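Local coordinates for protein L-tyrosine isonitrile synthase (Pseudomonas aeruginosa, PDB 3E59) that forms the isonitrile group on L-tyrosine, taking its carbon from C2 of ribulose 5-phosphate, in the biosynthesis of paerucumarin, at residues I202-Y207 with T273-L278; E187-S192 with R229-I234; R14-L19 with R41-Q46. All coordinates share one frame; numbering follows the deposited sequence.

Contact 1 of 3, residues I202-Y207 with T273-L278; sequences ITRFLY and TRDDWL
The loop between strands 265-267 and 284-287 makes an Asx turn combined with a type I beta turn, and this turn offers Trp-277 to helix 193-210, where Arg-204 and Phe-205 receive it. The NH2 corner of the Arg-204 guanidinium reaches Trp-277 CB at 3.6 Å, which lies at the edge of the guanidinium and near its plane. The same nitrogen comes within 3.8 Å of Trp-277 CG, yet the guanidinium and indole planes stand 75° apart, so the two flat groups do not stack. Phe-205 adds its outer end: CZ is 3.9 Å from Trp-277 CB, which sits at the ring edge, and 3.4 Å from the Trp-277 carbonyl O.

Arg-204 gets there by leaving the helix with CG anti to N (chi1 -170°) and then bending at chi3, which swings the guanidinium across to the loop. On the loop side, Asp-275 OD1 accepts the backbone N of Trp-277 at 2.8 Å, from above the carboxylate plane, while Leu-278 N bonds back to Asp-275 O; together they fix the turn that carries the indole. The Trp-277 side chain also touches Leu-198 and Ala-201 of helix 193-210, and its ring meets that of His-257.

Arg-204 NH2 and Asp-275 OD2 remain 4.4 Å apart, beyond a salt bridge. Their opposite charges probably attract at that range, but the join itself rests on van der Waals contact, with the cationic group lying against the first carbons of the tryptophan side chain.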
loop_
_atom_site.group_PDB
_atom_site.type_symbol
_atom_site.label_atom_id
_atom_site.label_comp_id
_atom_site.label_asym_id
_atom_site.label_seq_id
_atom_site.Cartn_x
_atom_site.Cartn_y
_atom_site.Cartn_z
ATOM N N ILE A 202 -6.732 -6.245 8.375
ATOM C CA ILE A 202 -5.736 -7.225 7.963
ATOM C C ILE A 202 -6.286 -8.651 8.055
ATOM O O ILE A 202 -5.997 -9.478 7.197
ATOM C CB ILE A 202 -4.417 -7.094 8.767
ATOM C CG1 ILE A 202 -3.820 -5.670 8.634
ATOM C CG2 ILE A 202 -3.413 -8.184 8.346
ATOM C CD1 ILE A 202 -3.644 -5.124 7.163
ATOM N N THR A 203 -7.064 -8.937 9.094
ATOM C CA THR A 203 -7.752 -10.231 9.212
ATOM C C THR A 203 -8.657 -10.439 7.992
ATOM O O THR A 203 -8.652 -11.507 7.378
ATOM C CB THR A 203 -8.572 -10.323 10.511
ATOM O OG1 THR A 203 -7.711 -10.102 11.638
ATOM C CG2 THR A 203 -9.235 -11.702 10.654
ATOM N N ARG A 204 -9.398 -9.400 7.620
ATOM C CA ARG A 204 -10.307 -9.503 6.483
ATOM C C ARG A 204 -9.604 -9.802 5.157
ATOM O O ARG A 204 -10.118 -10.605 4.375
ATOM C CB ARG A 204 -11.222 -8.276 6.373
ATOM C CG ARG A 204 -12.348 -8.450 5.343
ATOM C CD ARG A 204 -13.265 -7.240 5.259
ATOM N NE ARG A 204 -12.577 -6.058 4.734
ATOM C CZ ARG A 204 -12.145 -5.043 5.487
ATOM N NH1 ARG A 204 -12.332 -5.072 6.805
ATOM N NH2 ARG A 204 -11.527 -4.005 4.927
ATOM N N PHE A 205 -8.441 -9.177 4.907
ATOM C CA PHE A 205 -7.664 -9.445 3.686
ATOM C C PHE A 205 -7.231 -10.906 3.649
ATOM O O PHE A 205 -7.345 -11.571 2.626
ATOM C CB PHE A 205 -6.373 -8.610 3.594
ATOM C CG PHE A 205 -6.570 -7.115 3.595
ATOM C CD1 PHE A 205 -7.794 -6.535 3.307
ATOM C CD2 PHE A 205 -5.480 -6.282 3.849
ATOM C CE1 PHE A 205 -7.939 -5.152 3.304
ATOM C CE2 PHE A 205 -5.617 -4.883 3.844
ATOM C CZ PHE A 205 -6.842 -4.326 3.573
ATOM N N LEU A 206 -6.691 -11.385 4.763
ATOM C CA LEU A 206 -6.240 -12.770 4.869
ATOM C C LEU A 206 -7.394 -13.758 4.732
ATOM O O LEU A 206 -7.282 -14.755 4.020
ATOM C CB LEU A 206 -5.489 -12.994 6.190
ATOM C CG LEU A 206 -4.225 -12.137 6.326
ATOM C CD1 LEU A 206 -3.672 -12.229 7.724
ATOM C CD2 LEU A 206 -3.151 -12.532 5.300
ATOM N N TYR A 207 -8.504 -13.475 5.402
ATOM C CA TYR A 207 -9.687 -14.328 5.291
ATOM C C TYR A 207 -10.214 -14.376 3.849
ATOM O O TYR A 207 -10.468 -15.452 3.300
ATOM C CB TYR A 207 -10.768 -13.858 6.274
ATOM C CG TYR A 207 -12.114 -14.504 6.061
ATOM C CD1 TYR A 207 -12.372 -15.781 6.564
ATOM C CD2 TYR A 207 -13.138 -13.837 5.383
ATOM C CE1 TYR A 207 -13.602 -16.384 6.390
ATOM C CE2 TYR A 207 -14.391 -14.444 5.191
ATOM C CZ TYR A 207 -14.603 -15.719 5.705
ATOM O OH TYR A 207 -15.805 -16.367 5.546
ATOM N N THR A 273 -12.138 5.001 -5.229
ATOM C CA THR A 273 -12.688 3.768 -4.658
ATOM C C THR A 273 -13.575 4.076 -3.453
ATOM O O THR A 273 -13.327 5.035 -2.716
ATOM C CB THR A 273 -11.569 2.732 -4.303
ATOM O OG1 THR A 273 -12.153 1.483 -3.914
ATOM C CG2 THR A 273 -10.650 3.225 -3.196
ATOM N N ARG A 274 -14.609 3.257 -3.262
ATOM C CA ARG A 274 -15.510 3.359 -2.113
ATOM C C ARG A 274 -14.872 2.835 -0.816
ATOM O O ARG A 274 -15.171 3.333 0.265
ATOM C CB ARG A 274 -16.793 2.562 -2.390
ATOM N N ASP A 275 -14.017 1.821 -0.938
ATOM C CA ASP A 275 -13.400 1.159 0.199
ATOM C C ASP A 275 -12.015 1.734 0.448
ATOM O O ASP A 275 -11.114 1.571 -0.380
ATOM C CB ASP A 275 -13.327 -0.349 -0.047
ATOM C CG ASP A 275 -12.688 -1.120 1.103
ATOM O OD1 ASP A 275 -12.332 -0.528 2.158
ATOM O OD2 ASP A 275 -12.522 -2.346 0.940
ATOM N N ASP A 276 -11.851 2.397 1.597
ATOM C CA ASP A 276 -10.558 3.000 1.982
ATOM C C ASP A 276 -9.441 1.990 2.235
ATOM O O ASP A 276 -8.268 2.363 2.222
ATOM C CB ASP A 276 -10.708 3.894 3.226
ATOM C CG ASP A 276 -11.450 5.183 2.934
ATOM O OD1 ASP A 276 -10.822 6.161 2.452
ATOM O OD2 ASP A 276 -12.669 5.213 3.202
ATOM N N TRP A 277 -9.803 0.733 2.501
ATOM C CA TRP A 277 -8.826 -0.350 2.665
ATOM C C TRP A 277 -8.418 -1.049 1.347
ATOM O O TRP A 277 -7.479 -1.858 1.330
ATOM C CB TRP A 277 -9.352 -1.402 3.669
ATOM C CG TRP A 277 -9.390 -0.890 5.081
ATOM C CD1 TRP A 277 -10.471 -0.380 5.744
ATOM C CD2 TRP A 277 -8.285 -0.815 5.996
ATOM N NE1 TRP A 277 -10.111 -0.002 7.014
ATOM C CE2 TRP A 277 -8.775 -0.260 7.198
ATOM C CE3 TRP A 277 -6.937 -1.180 5.923
ATOM C CZ2 TRP A 277 -7.955 -0.042 8.320
ATOM C CZ3 TRP A 277 -6.119 -0.974 7.052
ATOM C CH2 TRP A 277 -6.638 -0.407 8.227
ATOM N N LEU A 278 -9.127 -0.757 0.259
ATOM C CA LEU A 278 -8.919 -1.495 -0.983
ATOM C C LEU A 278 -7.703 -0.971 -1.729
ATOM O O LEU A 278 -7.533 0.239 -1.876
ATOM C CB LEU A 278 -10.161 -1.435 -1.886
ATOM C CG LEU A 278 -10.167 -2.342 -3.133
ATOM C CD1 LEU A 278 -9.945 -3.818 -2.764
ATOM C CD2 LEU A 278 -11.486 -2.183 -3.897
#

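Contact 2 of 3, residues E187-S192 with R229-I234; sequences ETLLAS and RAYGVI
Leu-189 carries this contact from the helix 182-189 side, sending one methyl to each of two residues on helix 219-247. Its CD1 meets the Tyr-231 ring obliquely at the CD1-CE1 bond, 3.8 Å from CD1 and 3.9 Å from CE1 of that tyrosine, so it touches a ring bond rather than a single atom. The other branch, CD2, meets the CG2 methyl of Ile-234 at 4.1 Å. Both encounters are oblique and wholly apolar.

The leucine starts with CG anti to its carbonyl carbon (chi1 -62°), and from there the two methyls diverge toward the neighbouring helix, CD1 to Tyr-231 and CD2 to Ile-234. Tyr-231 and Ile-234 are three residues apart, nearly one turn, which puts them on the same flank of their helix. In Ile-234 the branch that meets Leu-189, CG2, is the one anti to the backbone N.

In the next shell, the Tyr-231 hydroxyl is hydrogen-bonded to Arg-186 NH1, from the same short helix that supplies Leu-189, and its ring stacks with Tyr-199 of helix 193-210. The phenol is thus held at its polar end as well as along its ring. Trp-238, one turn beyond Ile-234, also touches Leu-189, and Ile-234 packs against Ile-185, Leu-198 and Ile-202.

Past Leu-189 the chain turns sharply: Ala-191 N bonds to Thr-188 O, and Leu-189 to Ser-192 make a type I beta turn. Ser-192 is then the N-cap of helix 193-210, its OG accepting from Gly-195 N. Two helices linked by so tight a turn, both leaning on the long helix 219-247, give a compact three-helix packing with an aliphatic and aromatic interior.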
loop_
_atom_site.group_PDB
_atom_site.type_symbol
_atom_site.label_atom_id
_atom_site.label_comp_id
_atom_site.label_asym_id
_atom_site.label_seq_id
_atom_site.Cartn_x
_atom_site.Cartn_y
_atom_site.Cartn_z
ATOM N N GLU A 187 -0.203 -6.269 22.133
ATOM C CA GLU A 187 -0.418 -5.235 23.163
ATOM C C GLU A 187 -0.638 -3.847 22.539
ATOM O O GLU A 187 -1.536 -3.102 22.960
ATOM C CB GLU A 187 0.731 -5.226 24.196
ATOM C CG GLU A 187 0.634 -4.104 25.246
ATOM C CD GLU A 187 1.501 -4.340 26.490
ATOM O OE1 GLU A 187 2.451 -5.168 26.441
ATOM O OE2 GLU A 187 1.226 -3.684 27.527
ATOM N N THR A 188 0.176 -3.524 21.534
ATOM C CA THR A 188 0.044 -2.290 20.751
ATOM C C THR A 188 -1.305 -2.186 20.007
ATOM O O THR A 188 -1.973 -1.156 20.079
ATOM C CB THR A 188 1.225 -2.137 19.740
ATOM O OG1 THR A 188 2.470 -2.307 20.430
ATOM C CG2 THR A 188 1.218 -0.770 19.059
ATOM N N LEU A 189 -1.704 -3.241 19.304
ATOM C CA LEU A 189 -3.003 -3.242 18.582
ATOM C C LEU A 189 -4.168 -2.997 19.538
ATOM O O LEU A 189 -5.078 -2.234 19.227
ATOM C CB LEU A 189 -3.218 -4.544 17.769
ATOM C CG LEU A 189 -2.201 -4.831 16.649
ATOM C CD1 LEU A 189 -2.311 -6.272 16.077
ATOM C CD2 LEU A 189 -2.286 -3.780 15.540
ATOM N N LEU A 190 -4.114 -3.620 20.712
ATOM C CA LEU A 190 -5.177 -3.489 21.721
ATOM C C LEU A 190 -5.185 -2.143 22.472
ATOM O O LEU A 190 -6.109 -1.871 23.247
ATOM C CB LEU A 190 -5.124 -4.639 22.739
ATOM C CG LEU A 190 -5.321 -6.123 22.387
ATOM C CD1 LEU A 190 -6.319 -6.740 23.357
ATOM C CD2 LEU A 190 -5.755 -6.397 20.953
ATOM N N ALA A 191 -4.168 -1.312 22.237
ATOM C CA ALA A 191 -4.013 -0.046 22.957
ATOM C C ALA A 191 -4.820 1.095 22.378
ATOM O O ALA A 191 -4.981 2.129 23.032
ATOM C CB ALA A 191 -2.526 0.349 23.062
ATOM N N SER A 192 -5.336 0.930 21.160
ATOM C CA SER A 192 -6.115 2.008 20.539
ATOM C C SER A 192 -7.238 1.523 19.616
ATOM O O SER A 192 -7.208 0.393 19.109
ATOM C CB SER A 192 -5.194 2.975 19.785
ATOM O OG SER A 192 -4.677 2.366 18.613
ATOM N N ARG A 229 -2.783 -15.298 11.773
ATOM C CA ARG A 229 -1.802 -14.792 10.816
ATOM C C ARG A 229 -1.733 -13.275 10.705
ATOM O O ARG A 229 -0.676 -12.739 10.369
ATOM C CB ARG A 229 -1.979 -15.434 9.431
ATOM C CG ARG A 229 -1.419 -16.853 9.380
ATOM C CD ARG A 229 -1.451 -17.442 7.988
ATOM N NE ARG A 229 -2.819 -17.583 7.528
ATOM C CZ ARG A 229 -3.307 -17.035 6.422
ATOM N NH1 ARG A 229 -2.532 -16.321 5.619
ATOM N NH2 ARG A 229 -4.580 -17.227 6.110
ATOM N N ALA A 230 -2.831 -12.585 11.010
ATOM C CA ALA A 230 -2.866 -11.116 10.973
ATOM C C ALA A 230 -1.859 -10.453 11.925
ATOM O O ALA A 230 -1.294 -9.425 11.590
ATOM C CB ALA A 230 -4.281 -10.592 11.222
ATOM N N TYR A 231 -1.628 -11.050 13.098
ATOM C CA TYR A 231 -0.550 -10.585 13.990
ATOM C C TYR A 231 0.830 -10.610 13.312
ATOM O O TYR A 231 1.609 -9.659 13.425
ATOM C CB TYR A 231 -0.504 -11.419 15.275
ATOM C CG TYR A 231 -1.695 -11.209 16.190
ATOM C CD1 TYR A 231 -1.895 -9.974 16.813
ATOM C CD2 TYR A 231 -2.621 -12.238 16.432
ATOM C CE1 TYR A 231 -2.976 -9.754 17.651
ATOM C CE2 TYR A 231 -3.718 -12.020 17.292
ATOM C CZ TYR A 231 -3.876 -10.769 17.887
ATOM O OH TYR A 231 -4.916 -10.479 18.723
ATOM N N GLY A 232 1.131 -11.716 12.627
ATOM C CA GLY A 232 2.409 -11.877 11.920
ATOM C C GLY A 232 2.608 -10.869 10.799
ATOM O O GLY A 232 3.681 -10.273 10.667
ATOM N N VAL A 233 1.573 -10.673 9.994
ATOM C CA VAL A 233 1.607 -9.701 8.889
ATOM C C VAL A 233 1.871 -8.272 9.375
ATOM O O VAL A 233 2.720 -7.567 8.822
ATOM C CB VAL A 233 0.303 -9.772 8.035
ATOM C CG1 VAL A 233 0.260 -8.675 6.962
ATOM C CG2 VAL A 233 0.179 -11.128 7.388
ATOM N N ILE A 234 1.148 -7.853 10.413
ATOM C CA ILE A 234 1.377 -6.564 11.068
ATOM C C ILE A 234 2.817 -6.483 11.589
ATOM O O ILE A 234 3.496 -5.461 11.402
ATOM C CB ILE A 234 0.374 -6.347 12.242
ATOM C CG1 ILE A 234 -1.089 -6.393 11.760
ATOM C CG2 ILE A 234 0.652 -5.067 12.986
ATOM C CD1 ILE A 234 -1.401 -5.424 10.663
#

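Contact 3 of 3, residues R14-L19 with R41-Q46; sequences RVLKEL and RIEQVQ
Leu-16 pushes both of its methyls onto the wall of helix 35-55, overlapping Ile-42, Glu-43 and Gln-46 in turn. CD1 sits between two of them: it is 3.9 Å from the CG2 methyl of Ile-42 and 4.0 Å from CB of Gln-46. The second methyl, CD2, rests on Glu-43, touching CG at 3.7 Å and the backbone CA at 3.9 Å. Only the aliphatic part of the glutamate is used.

The first torsion of Leu-16 sets CG opposite the backbone N (chi1 -178°), with the fork directed at helix 35-55. The axes of the two short helical segments approach to 11.2 Å, with their N-to-C directions 126° apart, and the leucine fork spans that spacing. Within segment 14-19, Leu-16 alone comes within 4.5 Å of segment 41-46.

Gln-46 contributes its CB and then bends at chi2 (-63°), taking its amide away from Leu-16. The residue is buried, and its NE2 is hydrogen-bonded to the carbonyl O of Leu-264, beside the edge strand 265-267 of the parallel sheet.

Neighbouring residues of helix 11-20 turn to other elements: Val-15 lies on Ile-100 and Phe-103 of helix 84-103 and on Ile-60 of strand 60-64, while Leu-19 reaches Phe-62 and also Phe-266, which Ile-42 and Gln-46 touch as well. Helix 11-20 therefore sits between helix 35-55 and helix 84-103, with side chains meeting strands 60-64 and 265-267 of the parallel sheet.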
loop_
_atom_site.group_PDB
_atom_site.type_symbol
_atom_site.label_atom_id
_atom_site.label_comp_id
_atom_site.label_asym_id
_atom_site.label_seq_id
_atom_site.Cartn_x
_atom_site.Cartn_y
_atom_site.Cartn_z
ATOM N N ARG A 14 0.869 23.916 0.751
ATOM C CA ARG A 14 0.366 23.627 -0.595
ATOM C C ARG A 14 0.659 22.168 -0.962
ATOM O O ARG A 14 -0.169 21.500 -1.574
ATOM C CB ARG A 14 0.990 24.569 -1.631
ATOM C CG ARG A 14 0.479 26.009 -1.580
ATOM C CD ARG A 14 1.098 26.857 -2.697
ATOM N NE ARG A 14 0.679 26.408 -4.028
ATOM C CZ ARG A 14 1.105 26.934 -5.177
ATOM N NH1 ARG A 14 1.980 27.937 -5.183
ATOM N NH2 ARG A 14 0.657 26.447 -6.329
ATOM N N VAL A 15 1.840 21.680 -0.578
ATOM C CA VAL A 15 2.176 20.262 -0.757
ATOM C C VAL A 15 1.142 19.424 -0.019
ATOM O O VAL A 15 0.548 18.508 -0.593
ATOM C CB VAL A 15 3.622 19.929 -0.277
ATOM C CG1 VAL A 15 3.913 18.421 -0.391
ATOM C CG2 VAL A 15 4.653 20.724 -1.079
ATOM N N LEU A 16 0.904 19.772 1.244
ATOM C CA LEU A 16 0.021 18.987 2.102
ATOM C C LEU A 16 -1.406 18.990 1.563
ATOM O O LEU A 16 -2.063 17.952 1.534
ATOM C CB LEU A 16 0.067 19.497 3.558
ATOM C CG LEU A 16 -0.781 18.720 4.579
ATOM C CD1 LEU A 16 -0.382 17.239 4.674
ATOM C CD2 LEU A 16 -0.725 19.377 5.951
ATOM N N LYS A 17 -1.874 20.162 1.131
ATOM C CA LYS A 17 -3.226 20.303 0.569
ATOM C C LYS A 17 -3.403 19.396 -0.649
ATOM O O LYS A 17 -4.481 18.848 -0.865
ATOM C CB LYS A 17 -3.543 21.768 0.228
ATOM N N GLU A 18 -2.327 19.234 -1.418
ATOM C CA GLU A 18 -2.267 18.281 -2.530
ATOM C C GLU A 18 -2.446 16.807 -2.090
ATOM O O GLU A 18 -3.136 16.033 -2.760
ATOM C CB GLU A 18 -0.944 18.460 -3.288
ATOM C CG GLU A 18 -0.802 17.622 -4.532
ATOM C CD GLU A 18 -1.774 18.033 -5.622
ATOM O OE1 GLU A 18 -1.905 19.253 -5.861
ATOM O OE2 GLU A 18 -2.405 17.132 -6.227
ATOM N N LEU A 19 -1.829 16.429 -0.974
ATOM C CA LEU A 19 -1.972 15.076 -0.419
ATOM C C LEU A 19 -3.342 14.857 0.219
ATOM O O LEU A 19 -3.895 13.777 0.127
ATOM C CB LEU A 19 -0.885 14.808 0.640
ATOM C CG LEU A 19 0.577 15.086 0.262
ATOM C CD1 LEU A 19 1.483 15.068 1.495
ATOM C CD2 LEU A 19 1.065 14.086 -0.787
ATOM N N ARG A 41 -4.473 18.110 13.253
ATOM C CA ARG A 41 -3.369 17.332 13.805
ATOM C C ARG A 41 -2.449 16.725 12.740
ATOM O O ARG A 41 -1.268 16.488 12.998
ATOM C CB ARG A 41 -3.808 16.339 14.894
ATOM C CG ARG A 41 -5.091 15.586 14.672
ATOM C CD ARG A 41 -5.706 15.198 16.022
ATOM N NE ARG A 41 -6.116 13.790 16.052
ATOM C CZ ARG A 41 -7.337 13.337 15.759
ATOM N NH1 ARG A 41 -8.317 14.173 15.413
ATOM N NH2 ARG A 41 -7.585 12.036 15.823
ATOM N N ILE A 42 -2.976 16.536 11.533
ATOM C CA ILE A 42 -2.140 16.170 10.383
ATOM C C ILE A 42 -1.137 17.288 10.055
ATOM O O ILE A 42 0.048 17.014 9.839
ATOM C CB ILE A 42 -2.984 15.764 9.137
ATOM C CG1 ILE A 42 -3.596 14.384 9.347
ATOM C CG2 ILE A 42 -2.129 15.753 7.872
ATOM C CD1 ILE A 42 -4.761 14.093 8.435
ATOM N N GLU A 43 -1.613 18.531 10.055
ATOM C CA GLU A 43 -0.773 19.708 9.793
ATOM C C GLU A 43 0.396 19.820 10.764
ATOM O O GLU A 43 1.513 20.135 10.368
ATOM C CB GLU A 43 -1.604 20.989 9.870
ATOM C CG GLU A 43 -2.351 21.337 8.601
ATOM C CD GLU A 43 -2.687 22.831 8.506
ATOM O OE1 GLU A 43 -3.096 23.273 7.404
ATOM O OE2 GLU A 43 -2.520 23.564 9.521
ATOM N N GLN A 44 0.125 19.555 12.041
ATOM C CA GLN A 44 1.147 19.599 13.088
ATOM C C GLN A 44 2.273 18.599 12.824
ATOM O O GLN A 44 3.453 18.915 12.998
ATOM C CB GLN A 44 0.519 19.308 14.450
ATOM C CG GLN A 44 -0.546 20.300 14.875
ATOM C CD GLN A 44 -1.059 20.045 16.283
ATOM O OE1 GLN A 44 -0.769 19.008 16.903
ATOM N NE2 GLN A 44 -1.821 21.001 16.805
ATOM N N VAL A 45 1.901 17.396 12.391
ATOM C CA VAL A 45 2.871 16.324 12.162
ATOM C C VAL A 45 3.615 16.486 10.829
ATOM O O VAL A 45 4.840 16.421 10.785
ATOM C CB VAL A 45 2.204 14.921 12.248
ATOM C CG1 VAL A 45 3.214 13.811 11.962
ATOM C CG2 VAL A 45 1.567 14.719 13.611
ATOM N N GLN A 46 2.876 16.725 9.754
ATOM C CA GLN A 46 3.432 16.602 8.411
ATOM C C GLN A 46 4.159 17.839 7.927
ATOM O O GLN A 46 5.161 17.718 7.222
ATOM C CB GLN A 46 2.347 16.198 7.403
ATOM C CG GLN A 46 1.652 14.854 7.722
ATOM C CD GLN A 46 2.595 13.640 7.694
ATOM O OE1 GLN A 46 3.681 13.683 7.104
ATOM N NE2 GLN A 46 2.165 12.545 8.328
#

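Contacts 1 and 2 are directly joined, although their centres lie 16 Å apart: helix 193-210, which gives contact 1 its segment 202-207, also packs on helix 219-247, which gives contact 2 its segment 229-234. Thr-203 OG1 comes 3.5 Å from Ala-230 CB, and Leu-206 CD1 3.4 Å from Ala-230 N. The segments of contacts 1 and 2 alternate along the chain. Contact 3 closes earlier in sequence and stands apart, its centre about 25 Å from that of contact 1 and 27 Å from that of contact 2. Thus contacts 1 and 2 are connected through helices 193-210 and 219-247, contact 1 adding the loop 273-278, and contact 3 belongs to helices beside the parallel sheet.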